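Side-chain contact in 4-hydroxy-tetrahydrodipicolinate synthase (Methylacidiphilum fumariolicum SolV, PDB 6T3T), which probably condenses pyruvate with aspartate semialdehyde through a Schiff-base intermediate to form 4-hydroxy-tetrahydrodipicolinate in lysine biosynthesis: residues V168-V171 with S172-E176. Residues are numbered along the deposited sequence; the frame is centred on the assembly and turned at random.
Sequences VDRV and SQLVE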
ATOM      1  N   VAL A 168     -12.963   2.875  -8.545  1.00 25.28           N
ATOM      2  CA  VAL A 168     -13.928   3.329  -9.551  1.00 19.50           C
ATOM      3  C   VAL A 168     -13.211   3.646 -10.844  1.00 19.11           C
ATOM      4  O   VAL A 168     -13.777   3.514 -11.934  1.00 23.24           O
ATOM      5  CB  VAL A 168     -14.692   4.580  -9.067  1.00 20.91           C
ATOM      6  CG1 VAL A 168     -15.881   4.890  -9.990  1.00 22.50           C
ATOM      7  CG2 VAL A 168     -15.134   4.408  -7.654  1.00 26.99           C
ATOM      8  N   ASP A 169     -11.959   4.087 -10.743  1.00 21.18           N
ATOM      9  CA  ASP A 169     -11.154   4.376 -11.921  1.00 26.07           C
ATOM     10  C   ASP A 169     -10.982   3.142 -12.813  1.00 25.26           C
ATOM     11  O   ASP A 169     -10.877   3.256 -14.040  1.00 23.08           O
ATOM     12  CB  ASP A 169      -9.813   4.925 -11.461  1.00 28.57           C
ATOM     13  CG  ASP A 169      -9.282   5.950 -12.388  1.00 31.99           C
ATOM     14  OD1 ASP A 169      -9.908   7.025 -12.469  1.00 38.78           O
ATOM     15  OD2 ASP A 169      -8.257   5.680 -13.039  1.00 42.74           O
ATOM     16  N   ARG A 170     -10.917   1.961 -12.209  1.00 20.73           N
ATOM     17  CA  ARG A 170     -10.897   0.737 -12.995  1.00 20.67           C
ATOM     18  C   ARG A 170     -12.116   0.639 -13.903  1.00 20.54           C
ATOM     19  O   ARG A 170     -12.011   0.178 -15.049  1.00 21.51           O
ATOM     20  CB  ARG A 170     -10.832  -0.458 -12.047  1.00 25.10           C
ATOM     21  CG  ARG A 170     -10.810  -1.788 -12.743  1.00 30.94           C
ATOM     22  CD  ARG A 170      -9.657  -1.805 -13.692  1.00 31.03           C
ATOM     23  NE  ARG A 170      -8.358  -1.631 -13.054  1.00 38.03           N
ATOM     24  CZ  ARG A 170      -7.562  -2.651 -12.739  1.00 39.89           C
ATOM     25  NH1 ARG A 170      -7.971  -3.899 -13.004  1.00 26.02           N
ATOM     26  NH2 ARG A 170      -6.369  -2.425 -12.177  1.00 31.32           N
ATOM     27  N   VAL A 171     -13.283   1.083 -13.427  1.00 17.56           N
ATOM     28  CA  VAL A 171     -14.478   1.020 -14.263  1.00 18.86           C
ATOM     29  C   VAL A 171     -14.323   1.929 -15.483  1.00 19.13           C
ATOM     30  O   VAL A 171     -14.591   1.522 -16.622  1.00 20.99           O
ATOM     31  CB  VAL A 171     -15.736   1.351 -13.437  1.00 20.44           C
ATOM     32  CG1 VAL A 171     -16.955   1.377 -14.320  1.00 19.55           C
ATOM     33  CG2 VAL A 171     -15.935   0.305 -12.326  1.00 15.73           C
ATOM     34  N   SER A 172     -13.838   3.151 -15.275  1.00 17.43           N
ATOM     35  CA  SER A 172     -13.609   4.048 -16.410  1.00 22.53           C
ATOM     36  C   SER A 172     -12.637   3.447 -17.418  1.00 21.04           C
ATOM     37  O   SER A 172     -12.827   3.602 -18.630  1.00 22.71           O
ATOM     38  CB  SER A 172     -13.079   5.408 -15.936  1.00 16.64           C
ATOM     39  OG  SER A 172     -14.069   6.119 -15.227  1.00 22.29           O
ATOM     40  N   GLN A 173     -11.573   2.783 -16.940  1.00 23.04           N
ATOM     41  CA  GLN A 173     -10.636   2.134 -17.861  1.00 20.28           C
ATOM     42  C   GLN A 173     -11.301   0.975 -18.602  1.00 20.96           C
ATOM     43  O   GLN A 173     -11.091   0.792 -19.810  1.00 22.43           O
ATOM     44  CB  GLN A 173      -9.388   1.651 -17.105  1.00 23.62           C
ATOM     45  CG  GLN A 173      -8.379   2.783 -16.764  1.00 31.73           C
ATOM     46  CD  GLN A 173      -7.440   2.468 -15.586  1.00 34.39           C
ATOM     47  OE1 GLN A 173      -7.705   1.579 -14.784  1.00 38.22           O
ATOM     48  NE2 GLN A 173      -6.351   3.231 -15.474  1.00 41.15           N
ATOM     49  N   LEU A 174     -12.102   0.181 -17.895  1.00 18.22           N
ATOM     50  CA  LEU A 174     -12.777  -0.943 -18.537  1.00 15.63           C
ATOM     51  C   LEU A 174     -13.745  -0.462 -19.617  1.00 22.50           C
ATOM     52  O   LEU A 174     -13.800  -1.041 -20.714  1.00 18.70           O
ATOM     53  CB  LEU A 174     -13.480  -1.793 -17.478  1.00 15.25           C
ATOM     54  CG  LEU A 174     -12.515  -2.589 -16.606  1.00 18.38           C
ATOM     55  CD1 LEU A 174     -13.208  -3.191 -15.383  1.00 12.54           C
ATOM     56  CD2 LEU A 174     -11.853  -3.672 -17.459  1.00 14.13           C
ATOM     57  N   VAL A 175     -14.524   0.598 -19.333  1.00 23.53           N
ATOM     58  CA  VAL A 175     -15.435   1.118 -20.355  1.00 20.24           C
ATOM     59  C   VAL A 175     -14.646   1.698 -21.538  1.00 26.27           C
ATOM     60  O   VAL A 175     -15.018   1.485 -22.699  1.00 26.91           O
ATOM     61  CB  VAL A 175     -16.447   2.113 -19.749  1.00 23.91           C
ATOM     62  CG1 VAL A 175     -17.321   1.416 -18.725  1.00 21.27           C
ATOM     63  CG2 VAL A 175     -15.765   3.222 -19.073  1.00 32.19           C
ATOM     64  N   GLU A 176     -13.511   2.368 -21.284  1.00 22.50           N
ATOM     65  CA  GLU A 176     -12.660   2.784 -22.404  1.00 26.62           C
ATOM     66  C   GLU A 176     -12.278   1.600 -23.281  1.00 27.86           C
ATOM     67  O   GLU A 176     -12.283   1.702 -24.509  1.00 27.15           O
ATOM     68  CB  GLU A 176     -11.338   3.392 -21.920  1.00 24.89           C
ATOM     69  CG  GLU A 176     -11.145   4.882 -22.012  1.00 36.17           C
ATOM     70  CD  GLU A 176     -11.450   5.483 -23.373  1.00 32.46           C
ATOM     71  OE1 GLU A 176     -10.716   5.274 -24.366  1.00 41.03           O
ATOM     72  OE2 GLU A 176     -12.435   6.231 -23.419  1.00 32.86           O
TER
HETATM   73  O   HOH W   1     -12.704   7.329 -12.854  1.00 21.43           O
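In helix 168-177 of the TIM barrel, Asp169 and Ser172 are joined through a water, one turn apart on the face turned to the second subunit. The water donates to Asp169 OD1 at 2.8 Å. It accepts the hydroxyl hydrogen of Ser172 OG at 3.0 Å. With chi1 at -69°, Ser172 OG lies beside its own backbone N and anti to the carbonyl carbon, and from there it bonds the water. Both residues also bond the second subunit, Asp169 OD2 to Tyr238 OH and Ser172 OG to His234 NE2, so each side chain has a partner there besides the shared water; Val168 packs on Val168 of the same subunit.

The backbone evidence for a regular helix is the i to i+4 series: Gln173 N bonds Asp169 O, Leu174 N bonds Arg170 O, and Val175 N bonds Val171 O with an N-H...O angle of 168°. The first link, Ser172 N to Val168 O, is weak.

The Gln173 amide lies between the Asp169 carboxylate and Arg170 NE in loose contact. Its NE2 is 3.9 Å from Asp169 OD2, and its OE1 is 3.7 Å from Arg170 NE. OE1 approaches the guanidinium obliquely, and the guanidinium and amide planes are 46° apart. Arg170 sends CG anti to its N, then bends at chi2 and chi3; its CG meets Leu174 CD1 at 3.8 Å, while NH1 forms a salt bridge with Asp142. Val171 CG1 and Val175 CG1 approach to 4.4 Å, a light apolar contact.

As the helix of the beta-alpha-beta unit between strands 158-163 and 183-186, it turns Leu174 inward against Glu163 and Ile184 of those strands and, on helix 145-154, Val145 and Val148.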